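Local coordinates for entry-fusion complex associated protein OPG083 (PDB 6CJ6), which serves as a component of the eleven-protein vaccinia virus entry-fusion complex, which mixes viral and cellular membranes and opens a pore for the virion core, at residues S17-L22 and Q138-G143; K8-L13 and I71-L76; C47-T52 and L122-C127. One frame throughout, in Å; residues are numbered along the deposited sequence.

Contact 1 (S17-L22 and Q138-G143); sequences SYLQKL and QIVNTG. With PDO (1,3-propandiol), chain X; MOH (methanol), chain B.
Leu19 and Leu22 each hold CG anti to the carbonyl carbon (chi1 near -70°), which carries their methyl ends from helix 17-22 toward Val140; Tyr18, with CG anti to the backbone N (chi1 -178°), brings its ring to the same valine. Leu22 and Val140 meet tip to tip, CD1 of Leu22 lying 3.9 Å from CG2 of Val140. Leu19 and Val140 instead run past each other in opposite directions, with CD2 of Leu19 4.1 Å from CB of Val140. The other Leu19 branch, CD1, rests 3.6 Å from NE2 of Gln138, an apolar touch on an amide. The Tyr18 ring comes in obliquely, its CE2 4.1 Å from CG1 of Val140, while CG of Leu22 sits 3.8 Å above the ring plane, over its centre.

This is helix-on-sheet packing: helix 10-24 lies on strand 133-141, the middle strand of its sheet, and the axes of helix 17-22 and strand 138-141 approach to 10.6 Å, inclined by 30°. Alternation along the strand turns Gln138 and Val140 to the helix, as Thr142 does just past its end, and Ile139 and Asn141 away. On the helix, Tyr18 also packs on Ser62 and Met66 of helix 59-74. Its buried OH has no hydrogen-bond partner in the model; CG2 of Thr142 and the carbon of a methanol, near the ring plane at its edge, lie beside it.

Past the strand end, OD1 of Asn141 accepts from N of Gly143 at 2.9 Å, an Asx turn in which the donor stands above the carbonyl plane; Asn148 bonds to the same oxygen. O3 of a propanediol is modelled beside NZ of Lys21 and the O and OG of Ser17, though its exact placement is doubtful.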
ATOM      1  N   SER A  17       8.857  -1.269   5.010  1.00 40.43           N
ATOM      2  CA  SER A  17       8.469  -1.199   6.415  1.00 36.54           C
ATOM      3  C   SER A  17       7.253  -2.070   6.691  1.00 37.80           C
ATOM      4  O   SER A  17       7.212  -2.802   7.687  1.00 41.13           O
ATOM      5  CB  SER A  17       8.166   0.251   6.789  1.00 38.75           C
ATOM      6  OG  SER A  17       7.493   0.324   8.035  1.00 44.04           O
ATOM      7  N   TYR A  18       6.250  -2.000   5.816  1.00 32.51           N
ATOM      8  CA  TYR A  18       5.007  -2.727   6.047  1.00 37.39           C
ATOM      9  C   TYR A  18       5.218  -4.233   5.951  1.00 44.01           C
ATOM     10  O   TYR A  18       4.604  -4.998   6.704  1.00 39.80           O
ATOM     11  CB  TYR A  18       3.944  -2.248   5.056  1.00 32.90           C
ATOM     12  CG  TYR A  18       2.590  -2.892   5.230  1.00 36.31           C
ATOM     13  CD1 TYR A  18       1.987  -2.963   6.480  1.00 34.20           C
ATOM     14  CD2 TYR A  18       1.904  -3.408   4.141  1.00 33.31           C
ATOM     15  CE1 TYR A  18       0.746  -3.545   6.639  1.00 29.30           C
ATOM     16  CE2 TYR A  18       0.661  -3.992   4.292  1.00 34.38           C
ATOM     17  CZ  TYR A  18       0.089  -4.057   5.541  1.00 30.93           C
ATOM     18  OH  TYR A  18      -1.147  -4.639   5.693  1.00 32.42           O
ATOM     19  N   LEU A  19       6.091  -4.680   5.041  1.00 38.65           N
ATOM     20  CA  LEU A  19       6.325  -6.114   4.887  1.00 41.53           C
ATOM     21  C   LEU A  19       6.995  -6.709   6.122  1.00 40.77           C
ATOM     22  O   LEU A  19       6.670  -7.833   6.523  1.00 48.41           O
ATOM     23  CB  LEU A  19       7.137  -6.396   3.622  1.00 31.15           C
ATOM     24  CG  LEU A  19       6.404  -6.166   2.299  1.00 36.04           C
ATOM     25  CD1 LEU A  19       7.344  -6.342   1.114  1.00 47.04           C
ATOM     26  CD2 LEU A  19       5.203  -7.089   2.180  1.00 41.55           C
ATOM     27  N   GLN A  20       7.934  -5.978   6.731  1.00 37.90           N
ATOM     28  CA  GLN A  20       8.554  -6.445   7.970  1.00 49.69           C
ATOM     29  C   GLN A  20       7.503  -6.716   9.039  1.00 52.43           C
ATOM     30  O   GLN A  20       7.529  -7.755   9.709  1.00 52.63           O
ATOM     31  CB  GLN A  20       9.551  -5.405   8.483  1.00 48.88           C
ATOM     32  CG  GLN A  20      10.921  -5.439   7.838  1.00 54.41           C
ATOM     33  CD  GLN A  20      11.914  -4.562   8.580  1.00 55.65           C
ATOM     34  OE1 GLN A  20      11.669  -4.156   9.714  1.00 63.43           O
ATOM     35  NE2 GLN A  20      13.038  -4.259   7.939  1.00 60.58           N
ATOM     36  N   LYS A  21       6.568  -5.781   9.212  1.00 48.87           N
ATOM     37  CA  LYS A  21       5.547  -5.932  10.241  1.00 46.73           C
ATOM     38  C   LYS A  21       4.603  -7.085   9.922  1.00 49.21           C
ATOM     39  O   LYS A  21       4.161  -7.802  10.827  1.00 52.22           O
ATOM     40  CB  LYS A  21       4.778  -4.621  10.388  1.00 45.25           C
ATOM     41  CG  LYS A  21       5.648  -3.427  10.761  1.00 44.09           C
ATOM     42  CD  LYS A  21       5.083  -2.142  10.174  1.00 44.43           C
ATOM     43  CE  LYS A  21       5.182  -0.975  11.145  1.00 46.25           C
ATOM     44  NZ  LYS A  21       6.585  -0.587  11.449  1.00 51.00           N
ATOM     45  N   LEU A  22       4.286  -7.284   8.639  1.00 50.91           N
ATOM     46  CA  LEU A  22       3.396  -8.377   8.257  1.00 51.24           C
ATOM     47  C   LEU A  22       4.002  -9.732   8.601  1.00 57.61           C
ATOM     48  O   LEU A  22       3.291 -10.646   9.036  1.00 60.89           O
ATOM     49  CB  LEU A  22       3.078  -8.304   6.763  1.00 45.99           C
ATOM     50  CG  LEU A  22       2.198  -7.155   6.273  1.00 45.50           C
ATOM     51  CD1 LEU A  22       1.965  -7.265   4.775  1.00 37.93           C
ATOM     52  CD2 LEU A  22       0.879  -7.129   7.023  1.00 44.42           C
ATOM     53  N   GLN A 138       5.887  -3.329  -5.132  1.00 28.74           N
ATOM     54  CA  GLN A 138       5.494  -4.530  -4.406  1.00 37.71           C
ATOM     55  C   GLN A 138       4.062  -4.382  -3.907  1.00 31.05           C
ATOM     56  O   GLN A 138       3.771  -3.501  -3.092  1.00 30.24           O
ATOM     57  CB  GLN A 138       6.445  -4.758  -3.235  1.00 35.49           C
ATOM     58  CG  GLN A 138       7.842  -5.151  -3.659  1.00 34.99           C
ATOM     59  CD  GLN A 138       8.891  -4.708  -2.670  1.00 42.45           C
ATOM     60  OE1 GLN A 138       9.328  -3.556  -2.687  1.00 42.21           O
ATOM     61  NE2 GLN A 138       9.302  -5.619  -1.795  1.00 40.99           N
ATOM     62  N   ILE A 139       3.173  -5.243  -4.393  1.00 28.06           N
ATOM     63  CA  ILE A 139       1.765  -5.243  -4.010  1.00 22.53           C
ATOM     64  C   ILE A 139       1.500  -6.521  -3.226  1.00 28.25           C
ATOM     65  O   ILE A 139       1.706  -7.628  -3.742  1.00 30.17           O
ATOM     66  CB  ILE A 139       0.842  -5.127  -5.235  1.00 21.97           C
ATOM     67  CG1 ILE A 139       0.663  -3.663  -5.644  1.00 39.45           C
ATOM     68  CG2 ILE A 139      -0.517  -5.739  -4.951  1.00 25.00           C
ATOM     69  CD1 ILE A 139       1.851  -3.053  -6.338  1.00 32.69           C
ATOM     70  N   VAL A 140       1.052  -6.375  -1.982  1.00 27.76           N
ATOM     71  CA  VAL A 140       0.817  -7.510  -1.096  1.00 29.70           C
ATOM     72  C   VAL A 140      -0.676  -7.637  -0.831  1.00 29.62           C
ATOM     73  O   VAL A 140      -1.334  -6.665  -0.440  1.00 33.78           O
ATOM     74  CB  VAL A 140       1.628  -7.399   0.209  1.00 35.78           C
ATOM     75  CG1 VAL A 140       1.412  -6.050   0.874  1.00 35.51           C
ATOM     76  CG2 VAL A 140       1.265  -8.532   1.158  1.00 37.24           C
ATOM     77  N   ASN A 141      -1.211  -8.833  -1.061  1.00 32.18           N
ATOM     78  CA  ASN A 141      -2.601  -9.140  -0.754  1.00 35.54           C
ATOM     79  C   ASN A 141      -2.684  -9.635   0.683  1.00 37.59           C
ATOM     80  O   ASN A 141      -2.007 -10.601   1.048  1.00 37.41           O
ATOM     81  CB  ASN A 141      -3.121 -10.230  -1.689  1.00 29.66           C
ATOM     82  CG  ASN A 141      -4.519 -10.692  -1.318  1.00 37.02           C
ATOM     83  OD1 ASN A 141      -5.358  -9.888  -0.908  1.00 34.62           O
ATOM     84  ND2 ASN A 141      -4.772 -11.991  -1.444  1.00 31.83           N
ATOM     85  N   THR A 142      -3.514  -8.984   1.498  1.00 33.02           N
ATOM     86  CA  THR A 142      -3.768  -9.460   2.852  1.00 37.34           C
ATOM     87  C   THR A 142      -5.125 -10.138   2.995  1.00 32.72           C
ATOM     88  O   THR A 142      -5.633 -10.260   4.114  1.00 38.77           O
ATOM     89  CB  THR A 142      -3.599  -8.348   3.887  1.00 37.01           C
ATOM     90  OG1 THR A 142      -4.414  -7.224   3.528  1.00 26.06           O
ATOM     91  CG2 THR A 142      -2.133  -7.945   3.999  1.00 34.86           C
ATOM     92  N   GLY A 143      -5.716 -10.591   1.892  1.00 39.08           N
ATOM     93  CA  GLY A 143      -6.949 -11.347   1.968  1.00 37.85           C
ATOM     94  C   GLY A 143      -8.141 -10.580   2.483  1.00 36.46           C
ATOM     95  O   GLY A 143      -9.115 -11.192   2.928  1.00 39.90           O
TER
HETATM   96  C1  PDO X 220      11.527   0.029   8.568  1.00 54.51           C
HETATM   97  O1  PDO X 220      11.303  -0.136   7.163  1.00 55.19           O
HETATM   98  C2  PDO X 220      10.200  -0.085   9.311  1.00 46.02           C
HETATM   99  C3  PDO X 220       9.928  -1.526   9.722  1.00 51.15           C
HETATM  100  O3  PDO X 220       8.609  -1.625  10.270  1.00 53.88           O
HETATM  101  C   MOH B 241      -2.775  -4.769   2.989  1.00 34.54           C
HETATM  102  O   MOH B 241      -3.289  -5.015   1.695  1.00 41.92           O

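Contact 2 (K8-L13 and I71-L76); sequences KTLYNL and IEVISL. With PDO (1,3-propandiol), chain X.
Val73 fits against Leu10 and Leu13; the side chains that meet are all apolar, and no hydrogen bond crosses between the segments. CG1 of Val73, anti to its own backbone N (chi1 156°), passes the Leu10 side chain in the opposite direction, 3.8 Å from CD2 of Leu10. The second methyl, CG2, presses on the Leu13 backbone, 3.5 Å from its C, and also meets CB of Leu13 at 3.8 Å. Two looser methyl pairs flank this centre: CD1 of Leu10 with CD1 of Ile74 at 4.3 Å, and CD1 of Leu13 with CD1 of Leu76 at 4.2 Å.

Each segment also has hydrogen bonds of its own. Thr9 is the N-cap of helix 10-24 and forms a capping box with Asn12: N of Thr9 reaches OD1 of Asn12 at 2.8 Å in a nearly straight bond (172°), and OG1 of Thr9 weakly accepts from N of Tyr11. In the other segment, OG of Ser75 donates to O of Ile71 at 2.9 Å.

The contact thus sets the first turn of helix 10-24 against the C-terminal part of helix 59-74. Ile74 also packs on Leu158 of helix 145-158 and Ile85 of helix 79-89, while Tyr11 reaches Leu137 of strand 133-141.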
ATOM      1  N   LYS A   8      13.367   4.507  -7.456  1.00 38.15           N
ATOM      2  CA  LYS A   8      12.740   4.374  -6.147  1.00 43.54           C
ATOM      3  C   LYS A   8      11.839   5.557  -5.822  1.00 34.93           C
ATOM      4  O   LYS A   8      12.129   6.701  -6.183  1.00 37.19           O
ATOM      5  CB  LYS A   8      13.801   4.227  -5.058  1.00 41.48           C
ATOM      6  CG  LYS A   8      14.290   2.806  -4.877  1.00 44.06           C
ATOM      7  CD  LYS A   8      15.400   2.726  -3.854  1.00 49.07           C
ATOM      8  CE  LYS A   8      15.897   1.304  -3.730  1.00 47.14           C
ATOM      9  NZ  LYS A   8      17.128   1.235  -2.911  1.00 57.76           N
ATOM     10  N   THR A   9      10.740   5.267  -5.130  1.00 33.98           N
ATOM     11  CA  THR A   9       9.792   6.261  -4.653  1.00 28.32           C
ATOM     12  C   THR A   9       9.551   6.029  -3.167  1.00 31.63           C
ATOM     13  O   THR A   9      10.125   5.124  -2.554  1.00 27.56           O
ATOM     14  CB  THR A   9       8.460   6.173  -5.408  1.00 29.95           C
ATOM     15  OG1 THR A   9       7.754   5.000  -4.985  1.00 34.25           O
ATOM     16  CG2 THR A   9       8.690   6.114  -6.912  1.00 35.08           C
ATOM     17  N   LEU A  10       8.674   6.853  -2.584  1.00 34.32           N
ATOM     18  CA  LEU A  10       8.349   6.702  -1.170  1.00 26.48           C
ATOM     19  C   LEU A  10       7.605   5.404  -0.887  1.00 30.45           C
ATOM     20  O   LEU A  10       7.734   4.851   0.211  1.00 28.28           O
ATOM     21  CB  LEU A  10       7.535   7.895  -0.672  1.00 33.55           C
ATOM     22  CG  LEU A  10       8.338   9.044  -0.067  1.00 41.34           C
ATOM     23  CD1 LEU A  10       7.405  10.075   0.544  1.00 42.07           C
ATOM     24  CD2 LEU A  10       9.303   8.507   0.972  1.00 35.72           C
ATOM     25  N   TYR A  11       6.820   4.905  -1.847  1.00 25.83           N
ATOM     26  CA  TYR A  11       6.111   3.653  -1.613  1.00 23.31           C
ATOM     27  C   TYR A  11       7.075   2.504  -1.355  1.00 30.79           C
ATOM     28  O   TYR A  11       6.750   1.581  -0.599  1.00 28.44           O
ATOM     29  CB  TYR A  11       5.164   3.329  -2.771  1.00 23.43           C
ATOM     30  CG  TYR A  11       4.448   2.007  -2.589  1.00 25.51           C
ATOM     31  CD1 TYR A  11       3.415   1.876  -1.671  1.00 31.88           C
ATOM     32  CD2 TYR A  11       4.819   0.886  -3.320  1.00 25.89           C
ATOM     33  CE1 TYR A  11       2.767   0.668  -1.490  1.00 29.91           C
ATOM     34  CE2 TYR A  11       4.173  -0.324  -3.154  1.00 26.59           C
ATOM     35  CZ  TYR A  11       3.147  -0.427  -2.240  1.00 29.39           C
ATOM     36  OH  TYR A  11       2.503  -1.630  -2.069  1.00 34.08           O
ATOM     37  N   ASN A  12       8.263   2.541  -1.968  1.00 34.34           N
ATOM     38  CA  ASN A  12       9.280   1.536  -1.679  1.00 32.59           C
ATOM     39  C   ASN A  12       9.627   1.521  -0.196  1.00 27.87           C
ATOM     40  O   ASN A  12       9.690   0.457   0.429  1.00 25.77           O
ATOM     41  CB  ASN A  12      10.528   1.801  -2.517  1.00 28.54           C
ATOM     42  CG  ASN A  12      10.284   1.616  -3.998  1.00 40.40           C
ATOM     43  OD1 ASN A  12      10.053   2.583  -4.728  1.00 38.89           O
ATOM     44  ND2 ASN A  12      10.331   0.368  -4.452  1.00 32.63           N
ATOM     45  N   LEU A  13       9.855   2.699   0.387  1.00 24.54           N
ATOM     46  CA  LEU A  13      10.151   2.764   1.814  1.00 32.70           C
ATOM     47  C   LEU A  13       8.966   2.287   2.643  1.00 29.43           C
ATOM     48  O   LEU A  13       9.145   1.591   3.651  1.00 34.41           O
ATOM     49  CB  LEU A  13      10.551   4.186   2.205  1.00 34.53           C
ATOM     50  CG  LEU A  13      11.717   4.783   1.416  1.00 38.40           C
ATOM     51  CD1 LEU A  13      12.118   6.135   1.983  1.00 46.37           C
ATOM     52  CD2 LEU A  13      12.900   3.825   1.404  1.00 52.15           C
ATOM     53  N   ILE A  71       3.039   6.719   8.746  1.00 38.22           N
ATOM     54  CA  ILE A  71       3.578   7.772   9.601  1.00 34.02           C
ATOM     55  C   ILE A  71       5.097   7.693   9.647  1.00 38.72           C
ATOM     56  O   ILE A  71       5.792   8.711   9.530  1.00 34.08           O
ATOM     57  CB  ILE A  71       2.951   7.687  11.004  1.00 37.99           C
ATOM     58  CG1 ILE A  71       1.466   8.050  10.944  1.00 28.88           C
ATOM     59  CG2 ILE A  71       3.703   8.581  11.979  1.00 33.30           C
ATOM     60  CD1 ILE A  71       0.674   7.557  12.131  1.00 42.22           C
ATOM     61  N   GLU A  72       5.634   6.481   9.804  1.00 36.09           N
ATOM     62  CA  GLU A  72       7.080   6.309   9.872  1.00 38.34           C
ATOM     63  C   GLU A  72       7.765   6.818   8.611  1.00 44.65           C
ATOM     64  O   GLU A  72       8.819   7.461   8.683  1.00 50.72           O
ATOM     65  CB  GLU A  72       7.411   4.835  10.086  1.00 37.01           C
ATOM     66  CG  GLU A  72       8.883   4.532   9.969  1.00 44.78           C
ATOM     67  CD  GLU A  72       9.151   3.088   9.624  1.00 49.99           C
ATOM     68  OE1 GLU A  72       8.271   2.239   9.887  1.00 41.88           O
ATOM     69  OE2 GLU A  72      10.239   2.807   9.076  1.00 54.00           O
ATOM     70  N   VAL A  73       7.180   6.546   7.444  1.00 39.39           N
ATOM     71  CA  VAL A  73       7.827   6.901   6.187  1.00 38.68           C
ATOM     72  C   VAL A  73       7.585   8.362   5.831  1.00 39.24           C
ATOM     73  O   VAL A  73       8.479   9.043   5.317  1.00 39.91           O
ATOM     74  CB  VAL A  73       7.385   5.937   5.070  1.00 34.41           C
ATOM     75  CG1 VAL A  73       7.551   6.580   3.700  1.00 40.42           C
ATOM     76  CG2 VAL A  73       8.180   4.645   5.158  1.00 35.94           C
ATOM     77  N   ILE A  74       6.381   8.873   6.102  1.00 40.33           N
ATOM     78  CA  ILE A  74       6.043  10.232   5.694  1.00 46.07           C
ATOM     79  C   ILE A  74       6.841  11.281   6.460  1.00 47.16           C
ATOM     80  O   ILE A  74       6.995  12.407   5.976  1.00 42.85           O
ATOM     81  CB  ILE A  74       4.524  10.475   5.778  1.00 42.01           C
ATOM     82  CG1 ILE A  74       4.075  11.425   4.668  1.00 33.07           C
ATOM     83  CG2 ILE A  74       4.135  11.015   7.150  1.00 38.60           C
ATOM     84  CD1 ILE A  74       4.196  10.830   3.287  1.00 38.25           C
ATOM     85  N   SER A  75       7.372  10.939   7.637  1.00 46.58           N
ATOM     86  CA  SER A  75       8.106  11.912   8.440  1.00 50.02           C
ATOM     87  C   SER A  75       9.356  12.428   7.740  1.00 48.39           C
ATOM     88  O   SER A  75       9.877  13.482   8.124  1.00 51.96           O
ATOM     89  CB  SER A  75       8.467  11.315   9.802  1.00 49.13           C
ATOM     90  OG  SER A  75       7.299  11.026  10.550  1.00 46.64           O
ATOM     91  N   LEU A  76       9.848  11.722   6.726  1.00 52.36           N
ATOM     92  CA  LEU A  76      11.016  12.157   5.974  1.00 48.97           C
ATOM     93  C   LEU A  76      10.705  13.291   5.003  1.00 47.04           C
ATOM     94  O   LEU A  76      11.581  13.679   4.222  1.00 55.82           O
ATOM     95  CB  LEU A  76      11.647  10.966   5.241  1.00 55.27           C
ATOM     96  CG  LEU A  76      12.130   9.844   6.167  1.00 60.88           C
ATOM     97  CD1 LEU A  76      12.533   8.606   5.383  1.00 53.44           C
ATOM     98  CD2 LEU A  76      13.282  10.333   7.035  1.00 61.38           C
TER
HETATM   99  C1  PDO X 220      11.527   0.029   8.568  1.00 54.51           C
HETATM  100  O1  PDO X 220      11.303  -0.136   7.163  1.00 55.19           O
HETATM  101  C2  PDO X 220      10.200  -0.085   9.311  1.00 46.02           C
HETATM  102  C3  PDO X 220       9.928  -1.526   9.722  1.00 51.15           C
HETATM  103  O3  PDO X 220       8.609  -1.625  10.270  1.00 53.88           O

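Contact 3 (C47-T52 and L122-C127); sequences CALRIT and LDIGEC. With PDO (1,3-propandiol), chain C.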
ATOM      1  N   CYS A  47       7.525  -0.877 -15.735  1.00 24.87           N
ATOM      2  CA  CYS A  47       6.994  -1.260 -14.435  1.00 30.08           C
ATOM      3  C   CYS A  47       7.526  -2.625 -14.020  1.00 34.16           C
ATOM      4  O   CYS A  47       7.550  -3.564 -14.824  1.00 36.24           O
ATOM      5  CB  CYS A  47       5.468  -1.299 -14.479  1.00 27.77           C
ATOM      6  SG  CYS A  47       4.705  -1.420 -12.854  1.00 41.04           S
ATOM      7  N   ALA A  48       7.939  -2.730 -12.762  1.00 40.29           N
ATOM      8  CA  ALA A  48       8.285  -4.000 -12.134  1.00 32.23           C
ATOM      9  C   ALA A  48       7.290  -4.230 -11.005  1.00 39.14           C
ATOM     10  O   ALA A  48       7.326  -3.530  -9.987  1.00 38.41           O
ATOM     11  CB  ALA A  48       9.719  -3.974 -11.608  1.00 42.95           C
ATOM     12  N   LEU A  49       6.394  -5.194 -11.192  1.00 32.88           N
ATOM     13  CA  LEU A  49       5.395  -5.533 -10.191  1.00 32.38           C
ATOM     14  C   LEU A  49       5.818  -6.785  -9.438  1.00 40.27           C
ATOM     15  O   LEU A  49       6.307  -7.748 -10.038  1.00 41.08           O
ATOM     16  CB  LEU A  49       4.031  -5.766 -10.844  1.00 35.08           C
ATOM     17  CG  LEU A  49       3.155  -4.546 -11.118  1.00 39.31           C
ATOM     18  CD1 LEU A  49       1.942  -4.940 -11.940  1.00 32.94           C
ATOM     19  CD2 LEU A  49       2.718  -3.906  -9.810  1.00 32.16           C
ATOM     20  N   ARG A  50       5.633  -6.764  -8.119  1.00 33.25           N
ATOM     21  CA  ARG A  50       5.900  -7.911  -7.253  1.00 39.03           C
ATOM     22  C   ARG A  50       4.625  -8.184  -6.462  1.00 37.17           C
ATOM     23  O   ARG A  50       4.336  -7.494  -5.480  1.00 39.20           O
ATOM     24  CB  ARG A  50       7.080  -7.636  -6.326  1.00 42.04           C
ATOM     25  CG  ARG A  50       8.430  -8.019  -6.905  1.00 50.46           C
ATOM     26  CD  ARG A  50       8.838  -9.422  -6.476  1.00 53.62           C
ATOM     27  NE  ARG A  50      10.072  -9.854  -7.127  1.00 54.15           N
ATOM     28  CZ  ARG A  50      10.870 -10.810  -6.662  1.00 51.36           C
ATOM     29  NH1 ARG A  50      10.576 -11.434  -5.529  1.00 55.80           N
ATOM     30  NH2 ARG A  50      11.972 -11.135  -7.324  1.00 53.20           N
ATOM     31  N   ILE A  51       3.864  -9.186  -6.889  1.00 38.02           N
ATOM     32  CA  ILE A  51       2.580  -9.513  -6.280  1.00 34.72           C
ATOM     33  C   ILE A  51       2.774 -10.728  -5.386  1.00 35.80           C
ATOM     34  O   ILE A  51       3.265 -11.769  -5.838  1.00 32.72           O
ATOM     35  CB  ILE A  51       1.507  -9.772  -7.349  1.00 37.42           C
ATOM     36  CG1 ILE A  51       1.488  -8.623  -8.359  1.00 34.26           C
ATOM     37  CG2 ILE A  51       0.140  -9.943  -6.699  1.00 38.58           C
ATOM     38  CD1 ILE A  51       0.756  -8.942  -9.639  1.00 37.50           C
ATOM     39  N   THR A  52       2.398 -10.592  -4.114  1.00 36.16           N
ATOM     40  CA  THR A  52       2.531 -11.659  -3.134  1.00 35.86           C
ATOM     41  C   THR A  52       1.295 -11.687  -2.247  1.00 38.44           C
ATOM     42  O   THR A  52       0.653 -10.659  -2.014  1.00 35.88           O
ATOM     43  CB  THR A  52       3.750 -11.445  -2.229  1.00 39.16           C
ATOM     44  OG1 THR A  52       3.645 -10.166  -1.586  1.00 27.59           O
ATOM     45  CG2 THR A  52       5.043 -11.512  -3.033  1.00 39.25           C
ATOM     46  N   LEU A 122      -7.071  -4.295  -8.547  1.00 28.69           N
ATOM     47  CA  LEU A 122      -6.258  -3.301  -7.859  1.00 29.48           C
ATOM     48  C   LEU A 122      -5.697  -2.309  -8.866  1.00 32.26           C
ATOM     49  O   LEU A 122      -5.090  -2.709  -9.865  1.00 25.03           O
ATOM     50  CB  LEU A 122      -5.121  -3.968  -7.079  1.00 28.27           C
ATOM     51  CG  LEU A 122      -4.806  -3.289  -5.744  1.00 39.50           C
ATOM     52  CD1 LEU A 122      -6.076  -3.168  -4.919  1.00 35.53           C
ATOM     53  CD2 LEU A 122      -3.749  -4.059  -4.976  1.00 40.59           C
ATOM     54  N   ASP A 123      -5.896  -1.019  -8.597  1.00 29.82           N
ATOM     55  CA  ASP A 123      -5.452   0.063  -9.472  1.00 30.98           C
ATOM     56  C   ASP A 123      -4.184   0.664  -8.872  1.00 28.75           C
ATOM     57  O   ASP A 123      -4.217   1.225  -7.772  1.00 35.48           O
ATOM     58  CB  ASP A 123      -6.555   1.113  -9.591  1.00 30.32           C
ATOM     59  CG  ASP A 123      -6.208   2.239 -10.553  1.00 32.12           C
ATOM     60  OD1 ASP A 123      -5.104   2.228 -11.137  1.00 31.35           O
ATOM     61  OD2 ASP A 123      -7.051   3.145 -10.727  1.00 36.03           O
ATOM     62  N   ILE A 124      -3.069   0.552  -9.593  1.00 28.92           N
ATOM     63  CA  ILE A 124      -1.793   1.041  -9.086  1.00 27.94           C
ATOM     64  C   ILE A 124      -1.505   2.436  -9.626  1.00 25.88           C
ATOM     65  O   ILE A 124      -0.426   2.989  -9.391  1.00 25.86           O
ATOM     66  CB  ILE A 124      -0.635   0.074  -9.392  1.00 30.75           C
ATOM     67  CG1 ILE A 124      -0.391  -0.016 -10.900  1.00 27.82           C
ATOM     68  CG2 ILE A 124      -0.905  -1.307  -8.800  1.00 35.50           C
ATOM     69  CD1 ILE A 124       0.854  -0.778 -11.246  1.00 32.73           C
ATOM     70  N   GLY A 125      -2.460   3.014 -10.346  1.00 20.21           N
ATOM     71  CA  GLY A 125      -2.265   4.343 -10.893  1.00 28.40           C
ATOM     72  C   GLY A 125      -1.237   4.394 -12.007  1.00 26.89           C
ATOM     73  O   GLY A 125      -1.453   3.830 -13.080  1.00 30.37           O
ATOM     74  N   GLU A 126      -0.115   5.069 -11.767  1.00 29.49           N
ATOM     75  CA  GLU A 126       0.905   5.294 -12.785  1.00 30.56           C
ATOM     76  C   GLU A 126       2.193   4.608 -12.357  1.00 30.52           C
ATOM     77  O   GLU A 126       2.799   4.989 -11.349  1.00 32.46           O
ATOM     78  CB  GLU A 126       1.165   6.790 -12.969  1.00 39.42           C
ATOM     79  CG  GLU A 126      -0.085   7.642 -13.086  1.00 42.27           C
ATOM     80  CD  GLU A 126       0.103   9.026 -12.487  1.00 55.16           C
ATOM     81  OE1 GLU A 126       1.228   9.336 -12.036  1.00 51.87           O
ATOM     82  OE2 GLU A 126      -0.876   9.802 -12.458  1.00 54.67           O
ATOM     83  N   CYS A 127       2.620   3.613 -13.131  1.00 26.83           N
ATOM     84  CA  CYS A 127       3.860   2.882 -12.879  1.00 28.12           C
ATOM     85  C   CYS A 127       4.785   3.126 -14.069  1.00 32.90           C
ATOM     86  O   CYS A 127       4.807   2.342 -15.023  1.00 28.50           O
ATOM     87  CB  CYS A 127       3.573   1.391 -12.689  1.00 26.78           C
ATOM     88  SG  CYS A 127       4.981   0.439 -12.085  1.00 32.45           S
TER
HETATM   89  C1  PDO C 225       8.041 -10.345  -0.094  1.00 54.08           C
HETATM   90  O1  PDO C 225       6.712 -10.148  -0.285  1.00 48.90           O
HETATM   91  C2  PDO C 225       8.487 -10.636   1.271  1.00 61.48           C
HETATM   92  C3  PDO C 225       9.400  -9.605   1.831  1.00 54.22           C
HETATM   93  O3  PDO C 225      10.483  -9.645   1.028  1.00 56.04           O
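A disulfide joins strands of two different three-stranded sheets: Cys47 SG and Cys127 SG are bonded at 2.0 Å, while no hydrogen bond links the two segments. Strand 47-53 is an outer strand of one sheet and strand 119-127 the middle strand of the other, so the bond staples sheet to sheet. It is one of three disulfides in the protein, made by OPG088. The strands run roughly antiparallel, at 141°, and the axes of the two short segments come no nearer than 8.5 Å. Both cysteines swing SG anti to the backbone N (chi1 near -170°), and the S-S torsion of 86° gives a right-handed bridge close to the relaxed value.

Next to it, Leu49 and Ile124 meet tip to tip, CD2 of Leu49 lying 3.9 Å from CD1 of Ile124; that methyl is also 4.2 Å from SG of Cys47. Val40 of strand 36-41 touches both Leu49 and Ile124. Strand 122-127 is kinked at Gly125, whose phi is positive, and an Asx turn spans the kink: N of Gly125 bonds OD1 of Asp123 at 2.9 Å from above the carboxylate plane, while OD2 of Asp123 holds NZ of Lys156 in a salt bridge.

How the contacts relate
From the N terminus, the start of helix 10-24, with the residues leading into it, opens contact 2, and its later turns open contact 1. The chain then runs through strand 47-53, where contact 3 opens, before helix 59-74 closes contact 2. Contact 3 closes next, at strand 119-127, and contact 1 last, at strand 133-141. Contact 3 therefore nests within the loop of contact 1, whereas contact 2 crosses both. Contact 2 binds helix to helix, contact 1 helix to sheet, and contact 3 sheet to sheet. Between contacts 1 and 2, Tyr11 OH meets Gln138 O and Glu72 meets Ser17; between 1 and 3, strands 133-141 and 47-53 pair, and Ile139 also packs on Leu122 of strand 119-127.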